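Local coordinates for DegV family protein (Eubacterium eligens, PDB 3FDJ) that is of unknown function but, as a member of the DegV family, probably binds a fatty acid or similar lipid, at residues R154-L162 with A179-A190. Numbering follows the deposited sequence.
Sequences RLFCSLKSL and AEVLGISVIGTA. With NA (sodium ion), chain E.
Thr189 OG1 donates to Leu155 O at 2.7 Å, nearly along the C=O axis, and accepts from Arg154 NH2 at 3.0 Å. Its chi1 of -171° sets OG1 anti to the backbone N and turns it to the neighbouring strand. Bends at chi2 and chi3 bring the Arg154 guanidinium round so that Thr189 OG1 lies close to its plane, while Phe156 CZ lies above one guanidinium face, toward its rim. A valine in place of Thr189 would probably leave Arg154 NH2 without this acceptor and Leu155 O with little more than the weak, 3.3 Å bond from Ala190 N. One water accepts from Arg154 NE and Leu155 N and donates to Ala190 O. Strands 154-159 and 184-190 are antiparallel neighbours in a mixed sheet, where strands 271-276 and 196-203 flank the pair. Cys157 N to Gly188 O and Gly188 N to Cys157 O are both hydrogen bonds of 2.9 Å, and Leu159 and Val186 pair the same way through N and O. Another water links Ser158 OG to Ser185 OG. Three backbone carbonyls converge on a sodium ion: Lys160 O at 2.6 Å, Ala179 O and Ile184 O at 2.4 Å, and two waters complete five ligands. A third water donates to both Lys160 O and Ala179 O.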
ATOM      1  N   ARG A 154       5.300  10.497   0.052  1.00  9.42           N
ATOM      2  CA  ARG A 154       5.960   9.795   1.132  1.00 10.01           C
ATOM      3  C   ARG A 154       4.987   8.873   1.827  1.00 10.41           C
ATOM      4  O   ARG A 154       3.772   9.053   1.724  1.00 11.21           O
ATOM      5  CB  ARG A 154       6.495  10.769   2.165  1.00  9.29           C
ATOM      6  CG  ARG A 154       7.638  11.657   1.667  1.00 10.67           C
ATOM      7  CD  ARG A 154       8.940  10.893   1.368  1.00 10.92           C
ATOM      8  NE  ARG A 154       9.429  10.152   2.528  1.00  9.82           N
ATOM      9  CZ  ARG A 154      10.167  10.631   3.525  1.00 12.90           C
ATOM     10  NH1 ARG A 154      10.578  11.896   3.535  1.00 13.33           N
ATOM     11  NH2 ARG A 154      10.533   9.812   4.522  1.00 12.36           N
ATOM     12  N   LEU A 155       5.534   7.908   2.554  1.00  9.78           N
ATOM     13  CA  LEU A 155       4.750   7.017   3.376  1.00 10.12           C
ATOM     14  C   LEU A 155       5.346   6.916   4.765  1.00 10.26           C
ATOM     15  O   LEU A 155       6.561   6.776   4.916  1.00 10.51           O
ATOM     16  CB  LEU A 155       4.681   5.619   2.751  1.00 10.90           C
ATOM     17  CG  LEU A 155       3.915   4.567   3.567  1.00 11.75           C
ATOM     18  CD1 LEU A 155       3.143   3.634   2.622  1.00 13.51           C
ATOM     19  CD2 LEU A 155       4.826   3.783   4.473  1.00 12.39           C
ATOM     20  N   PHE A 156       4.480   6.934   5.769  1.00 10.20           N
ATOM     21  CA  PHE A 156       4.874   6.655   7.136  1.00 10.12           C
ATOM     22  C   PHE A 156       3.921   5.627   7.724  1.00 11.46           C
ATOM     23  O   PHE A 156       2.742   5.539   7.317  1.00 11.29           O
ATOM     24  CB  PHE A 156       4.847   7.933   7.979  1.00 10.30           C
ATOM     25  CG  PHE A 156       5.798   8.984   7.511  1.00 12.05           C
ATOM     26  CD1 PHE A 156       7.160   8.906   7.825  1.00 12.15           C
ATOM     27  CD2 PHE A 156       5.356  10.037   6.718  1.00 14.33           C
ATOM     28  CE1 PHE A 156       8.053   9.856   7.354  1.00 12.75           C
ATOM     29  CE2 PHE A 156       6.252  11.000   6.267  1.00 14.13           C
ATOM     30  CZ  PHE A 156       7.596  10.905   6.574  1.00 13.85           C
ATOM     31  N   CYS A 157       4.406   4.857   8.688  1.00  9.94           N
ATOM     32  CA  CYS A 157       3.564   3.872   9.334  1.00 10.50           C
ATOM     33  C   CYS A 157       3.851   3.839  10.823  1.00  9.45           C
ATOM     34  O   CYS A 157       4.908   4.267  11.264  1.00 10.45           O
ATOM     35  CB  CYS A 157       3.748   2.492   8.714  1.00 10.71           C
ATOM     36  SG  CYS A 157       5.377   1.828   8.871  1.00 16.72           S
ATOM     37  N   SER A 158       2.888   3.349  11.578  1.00  8.88           N
ATOM     38  CA  SER A 158       3.093   3.019  12.984  1.00  8.89           C
ATOM     39  C   SER A 158       2.512   1.636  13.246  1.00  8.03           C
ATOM     40  O   SER A 158       1.306   1.407  13.059  1.00  7.95           O
ATOM     41  CB  SER A 158       2.428   4.065  13.867  1.00  9.56           C
ATOM     42  OG  SER A 158       2.708   3.791  15.232  1.00 11.16           O
ATOM     43  N   LEU A 159       3.365   0.706  13.650  1.00  8.09           N
ATOM     44  CA  LEU A 159       2.999  -0.689  13.805  1.00  8.58           C
ATOM     45  C   LEU A 159       3.135  -1.142  15.255  1.00  8.85           C
ATOM     46  O   LEU A 159       4.162  -0.913  15.886  1.00 10.36           O
ATOM     47  CB  LEU A 159       3.861  -1.555  12.894  1.00  8.76           C
ATOM     48  CG  LEU A 159       3.937  -1.102  11.442  1.00  9.95           C
ATOM     49  CD1 LEU A 159       4.756  -2.097  10.618  1.00 11.63           C
ATOM     50  CD2 LEU A 159       2.515  -0.929  10.834  1.00 11.17           C
ATOM     51  N   LYS A 160       2.112  -1.808  15.776  1.00  8.70           N
ATOM     52  CA  LYS A 160       2.112  -2.285  17.146  1.00  8.98           C
ATOM     53  C   LYS A 160       2.750  -3.653  17.265  1.00  9.53           C
ATOM     54  O   LYS A 160       3.120  -4.079  18.369  1.00  9.05           O
ATOM     55  CB  LYS A 160       0.678  -2.332  17.696  1.00  9.57           C
ATOM     56  CG  LYS A 160      -0.008  -0.971  17.663  1.00 10.94           C
ATOM     57  CD  LYS A 160      -1.273  -0.941  18.516  1.00 13.84           C
ATOM     58  CE  LYS A 160      -1.875   0.467  18.548  1.00 15.24           C
ATOM     59  NZ  LYS A 160      -2.992   0.547  19.520  1.00 16.76           N
ATOM     60  N   SER A 161       2.840  -4.355  16.146  1.00  9.44           N
ATOM     61  CA  SER A 161       3.532  -5.645  16.076  1.00  9.95           C
ATOM     62  C   SER A 161       4.134  -5.813  14.692  1.00 10.00           C
ATOM     63  O   SER A 161       3.491  -5.460  13.707  1.00  8.99           O
ATOM     64  CB  SER A 161       2.564  -6.786  16.372  1.00 10.63           C
ATOM     65  OG  SER A 161       3.156  -8.063  16.089  1.00 14.97           O
ATOM     66  N   LEU A 162       5.350  -6.357  14.637  1.00  8.94           N
ATOM     67  CA  LEU A 162       6.063  -6.610  13.393  1.00  9.40           C
ATOM     68  C   LEU A 162       6.413  -8.088  13.263  1.00  9.38           C
ATOM     69  O   LEU A 162       7.330  -8.453  12.540  1.00  9.78           O
ATOM     70  CB  LEU A 162       7.324  -5.734  13.312  1.00 10.03           C
ATOM     71  CG  LEU A 162       7.034  -4.224  13.196  1.00 10.98           C
ATOM     72  CD1 LEU A 162       6.862  -3.600  14.561  1.00 13.72           C
ATOM     73  CD2 LEU A 162       8.128  -3.513  12.413  1.00 14.21           C
ATOM     74  N   ALA A 179       8.612  -3.638  19.282  1.00 13.53           N
ATOM     75  CA  ALA A 179       7.165  -3.666  19.309  1.00 15.34           C
ATOM     76  C   ALA A 179       6.670  -4.844  20.114  1.00 15.99           C
ATOM     77  O   ALA A 179       5.478  -4.952  20.337  1.00 17.31           O
ATOM     78  CB  ALA A 179       6.571  -3.676  17.867  1.00 14.65           C
ATOM     79  N   GLU A 180       7.572  -5.708  20.589  1.00 16.99           N
ATOM     80  CA  GLU A 180       7.171  -6.816  21.442  1.00 17.53           C
ATOM     81  C   GLU A 180       6.747  -6.338  22.822  1.00 17.23           C
ATOM     82  O   GLU A 180       6.047  -7.065  23.531  1.00 18.60           O
ATOM     83  CB  GLU A 180       8.292  -7.865  21.545  1.00 18.57           C
ATOM     84  CG  GLU A 180       8.474  -8.657  20.246  1.00 20.97           C
ATOM     85  CD  GLU A 180       9.809  -9.412  20.160  1.00 25.17           C
ATOM     86  OE1 GLU A 180      10.454  -9.653  21.204  1.00 26.56           O
ATOM     87  OE2 GLU A 180      10.222  -9.751  19.026  1.00 27.20           O
ATOM     88  N   VAL A 181       7.177  -5.133  23.216  1.00 15.48           N
ATOM     89  CA  VAL A 181       6.806  -4.549  24.504  1.00 14.73           C
ATOM     90  C   VAL A 181       5.396  -3.957  24.396  1.00 14.65           C
ATOM     91  O   VAL A 181       5.097  -3.226  23.448  1.00 13.69           O
ATOM     92  CB  VAL A 181       7.815  -3.458  24.937  1.00 14.80           C
ATOM     93  CG1 VAL A 181       7.334  -2.689  26.173  1.00 14.16           C
ATOM     94  CG2 VAL A 181       9.179  -4.095  25.209  1.00 14.37           C
ATOM     95  N   LEU A 182       4.533  -4.290  25.358  1.00 15.16           N
ATOM     96  CA  LEU A 182       3.122  -3.852  25.305  1.00 15.39           C
ATOM     97  C   LEU A 182       3.020  -2.334  25.399  1.00 14.21           C
ATOM     98  O   LEU A 182       3.537  -1.728  26.341  1.00 13.32           O
ATOM     99  CB  LEU A 182       2.323  -4.476  26.443  1.00 16.49           C
ATOM    100  CG  LEU A 182       0.805  -4.228  26.406  1.00 19.76           C
ATOM    101  CD1 LEU A 182       0.160  -4.991  25.237  1.00 21.53           C
ATOM    102  CD2 LEU A 182       0.188  -4.606  27.721  1.00 22.11           C
ATOM    103  N   GLY A 183       2.345  -1.732  24.419  1.00 13.29           N
ATOM    104  CA  GLY A 183       2.191  -0.277  24.352  1.00 13.23           C
ATOM    105  C   GLY A 183       3.234   0.463  23.524  1.00 12.45           C
ATOM    106  O   GLY A 183       3.172   1.694  23.403  1.00 12.52           O
ATOM    107  N   ILE A 184       4.213  -0.265  22.979  1.00 11.20           N
ATOM    108  CA  ILE A 184       5.216   0.324  22.112  1.00 10.41           C
ATOM    109  C   ILE A 184       4.891   0.015  20.656  1.00 10.90           C
ATOM    110  O   ILE A 184       4.682  -1.140  20.302  1.00 10.10           O
ATOM    111  CB  ILE A 184       6.656  -0.189  22.423  1.00 10.77           C
ATOM    112  CG1 ILE A 184       7.037   0.150  23.849  1.00 12.18           C
ATOM    113  CG2 ILE A 184       7.681   0.461  21.476  1.00 10.12           C
ATOM    114  CD1 ILE A 184       6.941   1.655  24.171  1.00 15.03           C
ATOM    115  N   SER A 185       4.883   1.066  19.833  1.00  9.94           N
ATOM    116  CA  SER A 185       4.813   0.949  18.383  1.00 11.02           C
ATOM    117  C   SER A 185       6.124   1.345  17.737  1.00 10.11           C
ATOM    118  O   SER A 185       6.888   2.108  18.315  1.00 10.65           O
ATOM    119  CB  SER A 185       3.737   1.881  17.855  1.00 11.14           C
ATOM    120  OG  SER A 185       2.469   1.503  18.345  1.00 13.91           O
ATOM    121  N   VAL A 186       6.367   0.837  16.534  1.00 10.16           N
ATOM    122  CA  VAL A 186       7.498   1.242  15.716  1.00 10.09           C
ATOM    123  C   VAL A 186       6.999   2.099  14.590  1.00 10.53           C
ATOM    124  O   VAL A 186       6.016   1.744  13.906  1.00 11.07           O
ATOM    125  CB  VAL A 186       8.262   0.054  15.134  1.00 10.31           C
ATOM    126  CG1 VAL A 186       9.324   0.519  14.095  1.00 11.79           C
ATOM    127  CG2 VAL A 186       8.880  -0.772  16.275  1.00 11.58           C
ATOM    128  N   ILE A 187       7.654   3.245  14.424  1.00  9.66           N
ATOM    129  CA  ILE A 187       7.340   4.172  13.346  1.00 10.35           C
ATOM    130  C   ILE A 187       8.315   3.923  12.195  1.00 10.28           C
ATOM    131  O   ILE A 187       9.530   3.824  12.398  1.00 11.24           O
ATOM    132  CB  ILE A 187       7.471   5.642  13.822  1.00 10.06           C
ATOM    133  CG1 ILE A 187       6.531   5.921  14.986  1.00 14.66           C
ATOM    134  CG2 ILE A 187       7.151   6.605  12.656  1.00 12.01           C
ATOM    135  CD1 ILE A 187       6.795   7.312  15.640  1.00 16.17           C
ATOM    136  N   GLY A 188       7.788   3.791  10.989  1.00 10.07           N
ATOM    137  CA  GLY A 188       8.602   3.551   9.805  1.00  9.99           C
ATOM    138  C   GLY A 188       8.282   4.485   8.659  1.00 10.14           C
ATOM    139  O   GLY A 188       7.302   5.250   8.692  1.00 10.72           O
ATOM    140  N   THR A 189       9.150   4.451   7.659  1.00 10.65           N
ATOM    141  CA  THR A 189       8.887   5.099   6.381  1.00 10.38           C
ATOM    142  C   THR A 189       9.301   4.170   5.248  1.00 10.73           C
ATOM    143  O   THR A 189      10.097   3.244   5.440  1.00 11.46           O
ATOM    144  CB  THR A 189       9.610   6.474   6.295  1.00 11.20           C
ATOM    145  OG1 THR A 189       9.178   7.197   5.131  1.00 11.42           O
ATOM    146  CG2 THR A 189      11.130   6.311   6.291  1.00 10.90           C
ATOM    147  N   ALA A 190       8.741   4.401   4.062  1.00 10.69           N
ATOM    148  CA  ALA A 190       9.221   3.714   2.863  1.00 10.98           C
ATOM    149  C   ALA A 190      10.548   4.357   2.465  1.00 11.59           C
ATOM    150  O   ALA A 190      10.636   5.586   2.277  1.00 11.08           O
ATOM    151  CB  ALA A 190       8.170   3.792   1.732  1.00 10.97           C
TER
HETATM  152 NA    NA E 279       3.769  -3.270  20.723  1.00 23.71          NA
HETATM  153  O   HOH W   1       8.534   7.402   2.029  1.00  7.27           O
HETATM  154  O   HOH W   2       0.677   3.152  17.062  1.00 14.90           O
HETATM  155  O   HOH W   3       3.423  -6.314  19.683  1.00 24.12           O
HETATM  156  O   HOH W   4       5.053  -7.764  18.444  1.00 24.00           O
HETATM  157  O   HOH W   5       1.954  -2.267  21.205  1.00 23.89           O
HETATM  158  O   HOH W   6       2.706  -5.140  21.477  1.00 24.78           O